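4-hydroxybutyrate CoA-transferase (PDB 3EH7) probably transfers coenzyme A between small carboxylic acids such as acetate and 4-hydroxybutyrate. Local coordinates at residues I239-R253 against M269-F283. Residues are numbered along the deposited sequence; the frame is centred on the assembly and turned at random. Where two conformers were deposited one is given.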
loop_
_atom_site.group_PDB
_atom_site.type_symbol
_atom_site.label_atom_id
_atom_site.label_comp_id
_atom_site.label_asym_id
_atom_site.label_seq_id
_atom_site.Cartn_x
_atom_site.Cartn_y
_atom_site.Cartn_z
ATOM N N ILE A 239 0.501 -14.138 -18.744
ATOM C CA ILE A 239 -0.540 -13.226 -18.288
ATOM C C ILE A 239 -1.031 -13.534 -16.853
ATOM O O ILE A 239 -1.484 -14.641 -16.545
ATOM C CB ILE A 239 -1.751 -13.254 -19.246
ATOM C CG1 ILE A 239 -1.377 -12.655 -20.613
ATOM C CG2 ILE A 239 -2.957 -12.534 -18.631
ATOM C CD1 ILE A 239 -1.083 -11.164 -20.573
ATOM N N HIS A 240 -0.917 -12.525 -15.989
ATOM C CA HIS A 240 -1.587 -12.509 -14.698
ATOM C C HIS A 240 -2.029 -11.077 -14.483
ATOM O O HIS A 240 -1.238 -10.177 -14.132
ATOM C CB HIS A 240 -0.729 -13.037 -13.545
ATOM C CG HIS A 240 -1.468 -13.071 -12.235
ATOM N ND1 HIS A 240 -1.768 -14.241 -11.570
ATOM C CD2 HIS A 240 -2.003 -12.075 -11.492
ATOM C CE1 HIS A 240 -2.436 -13.960 -10.467
ATOM N NE2 HIS A 240 -2.595 -12.652 -10.397
ATOM N N THR A 241 -3.305 -10.879 -14.768
ATOM C CA THR A 241 -3.832 -9.575 -15.050
ATOM C C THR A 241 -5.209 -9.385 -14.416
ATOM O O THR A 241 -5.895 -10.335 -14.063
ATOM C CB THR A 241 -3.904 -9.377 -16.564
ATOM O OG1 THR A 241 -4.120 -7.985 -16.861
ATOM C CG2 THR A 241 -5.025 -10.295 -17.206
ATOM N N GLU A 242 -5.602 -8.142 -14.234
ATOM C CA GLU A 242 -6.947 -7.903 -13.760
ATOM C C GLU A 242 -7.929 -8.289 -14.875
ATOM O O GLU A 242 -8.939 -8.984 -14.655
ATOM C CB GLU A 242 -7.143 -6.453 -13.343
ATOM C CG GLU A 242 -8.447 -6.254 -12.554
ATOM C CD GLU A 242 -8.603 -4.832 -12.062
ATOM O OE1 GLU A 242 -7.786 -4.440 -11.207
ATOM O OE2 GLU A 242 -9.521 -4.117 -12.540
HETATM N N MSE A 243 -7.629 -7.826 -16.078
HETATM C CA MSE A 243 -8.427 -8.189 -17.238
HETATM C C MSE A 243 -7.551 -8.224 -18.473
HETATM O O MSE A 243 -6.481 -7.676 -18.483
HETATM C CB MSE A 243 -9.602 -7.211 -17.414
HETATM C CG MSE A 243 -9.192 -5.788 -17.694
HETATM SE SE MSE A 243 -8.955 -5.333 -19.575
HETATM C CE MSE A 243 -10.794 -5.504 -20.218
ATOM N N PHE A 244 -8.030 -8.899 -19.509
ATOM C CA PHE A 244 -7.426 -8.771 -20.836
ATOM C C PHE A 244 -8.498 -8.705 -21.910
ATOM O O PHE A 244 -9.694 -8.805 -21.610
ATOM C CB PHE A 244 -6.339 -9.817 -21.115
ATOM C CG PHE A 244 -6.836 -11.224 -21.230
ATOM C CD1 PHE A 244 -7.354 -11.702 -22.418
ATOM C CD2 PHE A 244 -6.743 -12.089 -20.145
ATOM C CE1 PHE A 244 -7.810 -13.023 -22.521
ATOM C CE2 PHE A 244 -7.197 -13.395 -20.245
ATOM C CZ PHE A 244 -7.714 -13.871 -21.456
ATOM N N SER A 245 -8.052 -8.503 -23.143
ATOM C CA SER A 245 -8.933 -8.186 -24.244
ATOM C C SER A 245 -8.300 -8.664 -25.541
ATOM O O SER A 245 -7.447 -9.546 -25.521
ATOM C CB SER A 245 -9.176 -6.668 -24.290
ATOM O OG SER A 245 -10.293 -6.338 -25.082
ATOM N N ASP A 246 -8.688 -8.019 -26.649
ATOM C CA ASP A 246 -8.324 -8.473 -27.985
ATOM C C ASP A 246 -6.835 -8.497 -28.198
ATOM O O ASP A 246 -6.320 -9.448 -28.798
ATOM C CB ASP A 246 -8.987 -7.610 -29.068
ATOM C CG ASP A 246 -10.484 -7.873 -29.179
ATOM O OD1 ASP A 246 -10.900 -8.603 -30.109
ATOM O OD2 ASP A 246 -11.244 -7.358 -28.319
ATOM N N GLY A 247 -6.155 -7.455 -27.720
ATOM C CA GLY A 247 -4.708 -7.272 -27.942
ATOM C C GLY A 247 -3.879 -8.423 -27.385
ATOM O O GLY A 247 -2.922 -8.852 -28.017
ATOM N N VAL A 248 -4.280 -8.926 -26.208
ATOM C CA VAL A 248 -3.602 -10.051 -25.568
ATOM C C VAL A 248 -3.840 -11.315 -26.372
ATOM O O VAL A 248 -2.890 -12.033 -26.674
ATOM C CB VAL A 248 -4.003 -10.241 -24.050
ATOM C CG1 VAL A 248 -3.775 -11.677 -23.587
ATOM C CG2 VAL A 248 -3.189 -9.296 -23.167
ATOM N N VAL A 249 -5.094 -11.570 -26.743
ATOM C CA VAL A 249 -5.440 -12.784 -27.496
ATOM C C VAL A 249 -4.682 -12.853 -28.817
ATOM O O VAL A 249 -4.306 -13.939 -29.276
ATOM C CB VAL A 249 -6.948 -12.878 -27.770
ATOM C CG1 VAL A 249 -7.248 -14.030 -28.748
ATOM C CG2 VAL A 249 -7.748 -13.033 -26.477
ATOM N N GLU A 250 -4.464 -11.697 -29.437
ATOM C CA GLU A 250 -3.712 -11.634 -30.709
ATOM C C GLU A 250 -2.287 -12.114 -30.489
ATOM O O GLU A 250 -1.741 -12.839 -31.309
ATOM C CB GLU A 250 -3.712 -10.212 -31.296
ATOM C CG GLU A 250 -2.872 -10.086 -32.567
ATOM C CD GLU A 250 -2.718 -8.641 -33.059
ATOM O OE1 GLU A 250 -3.110 -7.678 -32.342
ATOM O OE2 GLU A 250 -2.181 -8.481 -34.169
ATOM N N LEU A 251 -1.684 -11.738 -29.361
ATOM C CA LEU A 251 -0.336 -12.218 -29.067
ATOM C C LEU A 251 -0.312 -13.673 -28.625
ATOM O O LEU A 251 0.721 -14.328 -28.735
ATOM C CB LEU A 251 0.369 -11.329 -28.046
ATOM C CG LEU A 251 0.970 -10.023 -28.559
ATOM C CD1 LEU A 251 1.386 -9.169 -27.386
ATOM C CD2 LEU A 251 2.150 -10.271 -29.447
ATOM N N VAL A 252 -1.424 -14.204 -28.124
ATOM C CA VAL A 252 -1.472 -15.632 -27.858
ATOM C C VAL A 252 -1.488 -16.362 -29.193
ATOM O O VAL A 252 -0.683 -17.257 -29.426
ATOM C CB VAL A 252 -2.698 -16.060 -27.050
ATOM C CG1 VAL A 252 -2.800 -17.610 -27.044
ATOM C CG2 VAL A 252 -2.638 -15.481 -25.613
ATOM N N ARG A 253 -2.382 -15.943 -30.083
ATOM C CA ARG A 253 -2.544 -16.617 -31.365
ATOM C C ARG A 253 -1.255 -16.566 -32.157
ATOM O O ARG A 253 -0.945 -17.489 -32.886
ATOM C CB ARG A 253 -3.700 -16.008 -32.154
ATOM C CG ARG A 253 -5.041 -16.387 -31.582
ATOM C CD ARG A 253 -6.160 -15.655 -32.274
ATOM N NE ARG A 253 -7.471 -16.219 -31.956
ATOM C CZ ARG A 253 -8.619 -15.533 -31.968
ATOM N NH1 ARG A 253 -9.759 -16.141 -31.681
ATOM N NH2 ARG A 253 -8.644 -14.235 -32.266
HETATM N N MSE A 269 -3.656 -18.117 -19.009
HETATM C CA MSE A 269 -3.945 -16.694 -18.910
HETATM C C MSE A 269 -4.894 -16.535 -17.730
HETATM O O MSE A 269 -6.019 -17.022 -17.774
HETATM C CB MSE A 269 -4.621 -16.172 -20.183
HETATM C CG MSE A 269 -3.793 -16.329 -21.470
HETATM SE SE MSE A 269 -5.010 -16.329 -22.990
HETATM C CE MSE A 269 -5.082 -18.264 -23.222
ATOM N N VAL A 270 -4.431 -15.869 -16.680
ATOM C CA VAL A 270 -5.198 -15.708 -15.442
ATOM C C VAL A 270 -5.657 -14.255 -15.350
ATOM O O VAL A 270 -4.857 -13.327 -15.576
ATOM C CB VAL A 270 -4.327 -16.088 -14.254
ATOM C CG1 VAL A 270 -4.995 -15.721 -12.929
ATOM C CG2 VAL A 270 -3.990 -17.575 -14.317
ATOM N N ALA A 271 -6.936 -14.070 -15.053
ATOM C CA ALA A 271 -7.583 -12.773 -14.998
ATOM C C ALA A 271 -8.740 -12.872 -14.005
ATOM O O ALA A 271 -9.033 -13.942 -13.514
ATOM C CB ALA A 271 -8.095 -12.339 -16.411
ATOM N N THR A 272 -9.403 -11.754 -13.726
ATOM C CA THR A 272 -10.597 -11.760 -12.878
ATOM C C THR A 272 -11.843 -11.334 -13.628
ATOM O O THR A 272 -12.929 -11.742 -13.256
ATOM C CB THR A 272 -10.373 -10.981 -11.547
ATOM O OG1 THR A 272 -11.356 -11.374 -10.583
ATOM C CG2 THR A 272 -10.371 -9.450 -11.719
ATOM N N PHE A 273 -11.693 -10.570 -14.720
ATOM C CA PHE A 273 -12.790 -10.273 -15.652
ATOM C C PHE A 273 -12.222 -10.048 -17.062
ATOM O O PHE A 273 -10.995 -9.896 -17.254
ATOM C CB PHE A 273 -13.705 -9.118 -15.156
ATOM C CG PHE A 273 -13.168 -7.710 -15.389
ATOM C CD1 PHE A 273 -12.273 -7.125 -14.484
ATOM C CD2 PHE A 273 -13.575 -6.966 -16.486
ATOM C CE1 PHE A 273 -11.770 -5.826 -14.666
ATOM C CE2 PHE A 273 -13.063 -5.642 -16.709
ATOM C CZ PHE A 273 -12.174 -5.072 -15.786
ATOM N N LEU A 274 -13.113 -10.096 -18.051
ATOM C CA LEU A 274 -12.714 -9.997 -19.472
ATOM C C LEU A 274 -13.679 -9.105 -20.209
ATOM O O LEU A 274 -14.864 -9.053 -19.868
ATOM C CB LEU A 274 -12.746 -11.364 -20.143
ATOM C CG LEU A 274 -11.842 -12.420 -19.539
ATOM C CD1 LEU A 274 -12.156 -13.786 -20.111
ATOM C CD2 LEU A 274 -10.353 -12.044 -19.726
HETATM N N MSE A 275 -13.158 -8.385 -21.199
HETATM C CA MSE A 275 -13.983 -7.590 -22.107
HETATM C C MSE A 275 -13.252 -7.369 -23.429
HETATM O O MSE A 275 -12.043 -7.133 -23.438
HETATM C CB MSE A 275 -14.326 -6.244 -21.469
HETATM C CG MSE A 275 -15.146 -5.343 -22.371
HETATM SE SE MSE A 275 -16.019 -3.915 -21.411
HETATM C CE MSE A 275 -15.224 -4.179 -19.674
ATOM N N GLY A 276 -13.981 -7.450 -24.535
ATOM C CA GLY A 276 -13.374 -7.263 -25.847
ATOM C C GLY A 276 -14.394 -7.489 -26.922
ATOM O O GLY A 276 -15.574 -7.289 -26.694
ATOM N N SER A 277 -13.942 -7.914 -28.094
ATOM C CA SER A 277 -14.831 -8.143 -29.207
ATOM C C SER A 277 -15.504 -9.496 -29.058
ATOM O O SER A 277 -15.141 -10.315 -28.208
ATOM C CB SER A 277 -14.067 -8.105 -30.535
ATOM O OG SER A 277 -13.262 -9.264 -30.674
ATOM N N GLU A 278 -16.482 -9.733 -29.924
ATOM C CA GLU A 278 -17.136 -11.031 -29.998
ATOM C C GLU A 278 -16.100 -12.133 -30.221
ATOM O O GLU A 278 -16.245 -13.255 -29.731
ATOM C CB GLU A 278 -18.207 -11.020 -31.093
ATOM C CG GLU A 278 -19.422 -11.890 -30.793
ATOM C CD GLU A 278 -19.929 -11.791 -29.342
ATOM O OE1 GLU A 278 -19.992 -10.663 -28.748
ATOM O OE2 GLU A 278 -20.258 -12.869 -28.792
ATOM N N ASP A 279 -15.022 -11.795 -30.912
ATOM C CA ASP A 279 -13.938 -12.734 -31.130
ATOM C C ASP A 279 -13.290 -13.197 -29.835
ATOM O O ASP A 279 -13.000 -14.382 -29.691
ATOM C CB ASP A 279 -12.875 -12.113 -32.026
ATOM C CG ASP A 279 -11.782 -13.081 -32.386
ATOM O OD1 ASP A 279 -12.041 -14.295 -32.534
ATOM O OD2 ASP A 279 -10.639 -12.623 -32.523
ATOM N N VAL A 280 -13.040 -12.277 -28.900
ATOM C CA VAL A 280 -12.443 -12.660 -27.607
ATOM C C VAL A 280 -13.344 -13.639 -26.856
ATOM O O VAL A 280 -12.862 -14.634 -26.287
ATOM C CB VAL A 280 -12.150 -11.435 -26.710
ATOM C CG1 VAL A 280 -11.951 -11.849 -25.259
ATOM C CG2 VAL A 280 -10.927 -10.713 -27.225
ATOM N N TYR A 281 -14.645 -13.352 -26.877
ATOM C CA TYR A 281 -15.618 -14.154 -26.193
ATOM C C TYR A 281 -15.735 -15.570 -26.784
ATOM O O TYR A 281 -15.987 -16.505 -26.037
ATOM C CB TYR A 281 -16.971 -13.445 -26.183
ATOM C CG TYR A 281 -16.929 -12.051 -25.577
ATOM C CD1 TYR A 281 -16.092 -11.754 -24.506
ATOM C CD2 TYR A 281 -17.734 -11.039 -26.074
ATOM C CE1 TYR A 281 -16.056 -10.465 -23.953
ATOM C CE2 TYR A 281 -17.708 -9.769 -25.535
ATOM C CZ TYR A 281 -16.866 -9.486 -24.472
ATOM O OH TYR A 281 -16.838 -8.233 -23.925
ATOM N N HIS A 282 -15.536 -15.720 -28.099
ATOM C CA HIS A 282 -15.447 -17.052 -28.729
ATOM C C HIS A 282 -14.133 -17.764 -28.357
ATOM O O HIS A 282 -14.143 -18.926 -28.006
ATOM C CB HIS A 282 -15.598 -16.962 -30.259
ATOM C CG HIS A 282 -15.406 -18.272 -30.965
ATOM N ND1 HIS A 282 -14.288 -18.552 -31.726
ATOM C CD2 HIS A 282 -16.172 -19.392 -31.001
ATOM C CE1 HIS A 282 -14.388 -19.772 -32.228
ATOM N NE2 HIS A 282 -15.518 -20.307 -31.796
ATOM N N PHE A 283 -13.013 -17.053 -28.409
ATOM C CA PHE A 283 -11.718 -17.636 -28.061
ATOM C C PHE A 283 -11.661 -18.212 -26.617
ATOM O O PHE A 283 -11.025 -19.247 -26.381
ATOM C CB PHE A 283 -10.623 -16.592 -28.267
ATOM C CG PHE A 283 -9.289 -16.990 -27.733
ATOM C CD1 PHE A 283 -8.454 -17.795 -28.472
ATOM C CD2 PHE A 283 -8.866 -16.542 -26.485
ATOM C CE1 PHE A 283 -7.224 -18.169 -27.993
ATOM C CE2 PHE A 283 -7.623 -16.910 -25.986
ATOM C CZ PHE A 283 -6.795 -17.728 -26.764
#
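Arg-253 closes the helix end of this contact with a two-pronged grip on Asp-279. At CB, CG turns anti to the carbonyl carbon (chi1 -73°), and the chain is then extended from CG to NE, which passes near Phe-283 CD1. NH1 then lies 3.6 Å from Phe-283 CB and donates to Asp-279 OD1, while NH2 reaches Asp-279 OD2 at 2.6 Å; both carboxylate oxygens are met on their syn sides. Val-249 CG1 lies over one face of the Arg-253 guanidinium, offset toward its rim, and also over the centre of the Phe-283 ring, a CH-pi contact; Val-252 CG1 approaches Phe-283 CZ obliquely. The two helices, 246-253 and 278-283, cross at 53°. At their N-terminal ends Asp-246 takes Ser-277 in its carboxylate: OD1 accepts from Ser-277 OG at 2.5 Å and OD2 from Ser-277 N at 2.8 Å, each through a syn lone pair, while Val-280 CG2 packs against Asp-246 CG. Ser-245 OG, placed anti to its own N (chi1 -163°), donates in the carbonyl plane to Met-275 O. Further back, Phe-244 lies alongside Leu-274, whose CD2 covers the ring centre 3.5 Å from the centroid; selenomethionine Met-269 approaches the same ring obliquely through SE, which also touches Val-252 CG2. The two segments begin as adjacent parallel strands, with Val-270 N bonded to Ile-239 O and Thr-241 N to Val-270 O. Where they leave the sheet, Glu-242 O accepts from both Thr-272 N and Phe-273 N. Two successive strand-turn-helix units of an alpha/beta domain are thus joined by backbone bonds, an apolar middle, the Arg-253 to Asp-279 salt bridge, and two bonds from Ser-277 that would limit rotation of the Asp-246 carboxylate.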